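Long-range contact in ATP:cob(I)alamin adenosyltransferase, putative (PDB 2ZHZ), which probably transfers the adenosyl group of ATP to the cobalt of cobalamin, making adenosylcobalamin, and works as a homotrimer: residues B[30-35]-B[136-141]. Residues are numbered along the deposited sequence; the frame is centred on the assembly and turned at random.
Sequences DARIAA and VALGAS. With ATP (adenosine-5'-triphosphate), chain G.
L138 sets its CG anti to the backbone N (chi1 170°), which carries both methyls across to the first turn of the facing helix, where R32, likewise extended at chi1 (-176°), runs past them at a slant. CD1 of L138 lies 3.5 Å from CA of R32. CB of A31 meets the same CD1 of L138 at 4.2 Å. CD2 of L138 reaches CB of A35 at 4.2 Å and also sits over one face of the R32 guanidinium, near its rim. A bend at chi3 (-70°) brings that guanidinium back beside the leucine; its NH2 then forms a salt bridge with E142 and its NH1 donates to the carbonyl of L76, so the buried charge is held while its apolar stem and one face pack on L138. D30 is the N-cap of helix 31-50: its OD2 accepts from N of R32 at 2.9 Å. At the other segment, L138 O takes both S141 N and S141 OG, the hydroxyl at 3.2 Å from above the carbonyl plane. I33 points away from L138, its CG2 3.5 Å from C2 of the ATP adenine, in a pocket to which R129, E132 and R133 of a neighbouring subunit also contribute. The contact thus joins the start of helix 31-50 to the C-terminal part of helix 116-141 in the helix bundle of this PduO-type enzyme; the axes of the short segments 31-35 and 136-141 run roughly antiparallel, 8.8 Å apart at closest approach, with L76 of helix 56-77 packing against both A35 and L138.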
loop_
_atom_site.group_PDB
_atom_site.type_symbol
_atom_site.label_atom_id
_atom_site.label_comp_id
_atom_site.label_asym_id
_atom_site.label_seq_id
_atom_site.Cartn_x
_atom_site.Cartn_y
_atom_site.Cartn_z
ATOM N N ASP B 30 8.106 9.178 -13.567
ATOM C CA ASP B 30 8.652 8.277 -14.581
ATOM C C ASP B 30 8.346 6.835 -14.174
ATOM O O ASP B 30 8.335 6.511 -12.983
ATOM C CB ASP B 30 10.169 8.463 -14.681
ATOM C CG ASP B 30 10.781 7.685 -15.831
ATOM O OD1 ASP B 30 10.803 8.212 -16.962
ATOM O OD2 ASP B 30 11.232 6.544 -15.607
ATOM N N ALA B 31 8.110 5.976 -15.162
ATOM C CA ALA B 31 7.804 4.570 -14.909
ATOM C C ALA B 31 8.875 3.872 -14.066
ATOM O O ALA B 31 8.567 2.993 -13.264
ATOM C CB ALA B 31 7.625 3.831 -16.235
ATOM N N ARG B 32 10.132 4.261 -14.248
ATOM C CA ARG B 32 11.217 3.647 -13.490
ATOM C C ARG B 32 11.150 4.041 -12.012
ATOM O O ARG B 32 11.387 3.219 -11.127
ATOM C CB ARG B 32 12.574 4.054 -14.082
ATOM C CG ARG B 32 13.774 3.382 -13.426
ATOM C CD ARG B 32 15.071 3.711 -14.161
ATOM N NE ARG B 32 15.141 3.071 -15.475
ATOM C CZ ARG B 32 15.513 1.809 -15.683
ATOM N NH1 ARG B 32 15.855 1.031 -14.663
ATOM N NH2 ARG B 32 15.543 1.323 -16.919
ATOM N N ILE B 33 10.821 5.302 -11.746
ATOM C CA ILE B 33 10.727 5.779 -10.374
ATOM C C ILE B 33 9.523 5.138 -9.685
ATOM O O ILE B 33 9.562 4.855 -8.490
ATOM C CB ILE B 33 10.603 7.325 -10.330
ATOM C CG1 ILE B 33 11.839 7.953 -10.985
ATOM C CG2 ILE B 33 10.480 7.807 -8.894
ATOM C CD1 ILE B 33 13.161 7.500 -10.373
ATOM N N ALA B 34 8.460 4.908 -10.445
ATOM C CA ALA B 34 7.265 4.275 -9.904
ATOM C C ALA B 34 7.570 2.833 -9.489
ATOM O O ALA B 34 7.137 2.381 -8.428
ATOM C CB ALA B 34 6.144 4.293 -10.941
ATOM N N ALA B 35 8.309 2.108 -10.327
ATOM C CA ALA B 35 8.648 0.724 -10.006
ATOM C C ALA B 35 9.542 0.684 -8.766
ATOM O O ALA B 35 9.332 -0.127 -7.866
ATOM C CB ALA B 35 9.349 0.063 -11.194
ATOM N N VAL B 136 6.791 -4.615 -14.863
ATOM C CA VAL B 136 6.454 -5.068 -16.208
ATOM C C VAL B 136 6.217 -3.856 -17.114
ATOM O O VAL B 136 6.580 -3.861 -18.292
ATOM C CB VAL B 136 5.185 -5.954 -16.195
ATOM C CG1 VAL B 136 4.683 -6.181 -17.616
ATOM C CG2 VAL B 136 5.500 -7.285 -15.536
ATOM N N ALA B 137 5.609 -2.815 -16.551
ATOM C CA ALA B 137 5.330 -1.593 -17.299
ATOM C C ALA B 137 6.631 -0.882 -17.656
ATOM O O ALA B 137 6.776 -0.345 -18.753
ATOM C CB ALA B 137 4.434 -0.668 -16.476
ATOM N N LEU B 138 7.573 -0.866 -16.720
ATOM C CA LEU B 138 8.856 -0.227 -16.958
ATOM C C LEU B 138 9.603 -0.960 -18.066
ATOM O O LEU B 138 10.205 -0.334 -18.939
ATOM C CB LEU B 138 9.698 -0.234 -15.682
ATOM C CG LEU B 138 11.162 0.188 -15.861
ATOM C CD1 LEU B 138 11.227 1.620 -16.387
ATOM C CD2 LEU B 138 11.895 0.060 -14.538
ATOM N N GLY B 139 9.551 -2.291 -18.025
ATOM C CA GLY B 139 10.230 -3.103 -19.021
ATOM C C GLY B 139 9.660 -2.990 -20.423
ATOM O O GLY B 139 10.342 -3.306 -21.400
ATOM N N ALA B 140 8.412 -2.547 -20.531
ATOM C CA ALA B 140 7.773 -2.396 -21.832
ATOM C C ALA B 140 8.185 -1.089 -22.509
ATOM O O ALA B 140 7.974 -0.910 -23.707
ATOM C CB ALA B 140 6.258 -2.448 -21.682
ATOM N N SER B 141 8.776 -0.176 -21.746
ATOM C CA SER B 141 9.196 1.107 -22.302
ATOM C C SER B 141 10.704 1.302 -22.218
ATOM O O SER B 141 11.249 2.247 -22.790
ATOM C CB SER B 141 8.492 2.254 -21.572
ATOM O OG SER B 141 8.854 2.286 -20.203
HETATM P PG ATP G . 15.663 15.598 -1.957
HETATM O O1G ATP G . 14.766 16.637 -2.589
HETATM O O2G ATP G . 16.927 16.153 -1.369
HETATM O O3G ATP G . 14.961 14.808 -0.870
HETATM P PB ATP G . 15.152 13.654 -4.120
HETATM O O1B ATP G . 13.707 13.908 -3.825
HETATM O O2B ATP G . 15.587 13.868 -5.555
HETATM O O3B ATP G . 16.131 14.546 -3.136
HETATM P PA ATP G . 15.328 11.418 -2.257
HETATM O O1A ATP G . 13.919 11.614 -1.806
HETATM O O2A ATP G . 16.477 11.827 -1.349
HETATM O O3A ATP G . 15.555 12.119 -3.726
HETATM O "O5'" ATP G . 15.455 9.853 -2.598
HETATM C "C5'" ATP G . 16.659 9.310 -3.106
HETATM C "C4'" ATP G . 16.373 8.194 -4.120
HETATM O "O4'" ATP G . 15.010 7.714 -4.062
HETATM C "C3'" ATP G . 16.647 8.645 -5.550
HETATM O "O3'" ATP G . 17.781 7.947 -6.089
HETATM C "C2'" ATP G . 15.366 8.390 -6.331
HETATM O "O2'" ATP G . 15.611 7.496 -7.432
HETATM C "C1'" ATP G . 14.361 7.804 -5.343
HETATM N N9 ATP G . 13.110 8.643 -5.237
HETATM C C8 ATP G . 13.049 9.988 -5.039
HETATM N N7 ATP G . 11.769 10.432 -4.992
HETATM C C5 ATP G . 10.968 9.370 -5.159
HETATM C C6 ATP G . 9.488 9.124 -5.218
HETATM N N6 ATP G . 8.602 10.151 -5.081
HETATM N N1 ATP G . 9.053 7.828 -5.415
HETATM C C2 ATP G . 9.921 6.783 -5.555
HETATM N N3 ATP G . 11.280 6.938 -5.512
HETATM C C4 ATP G . 11.853 8.181 -5.323
#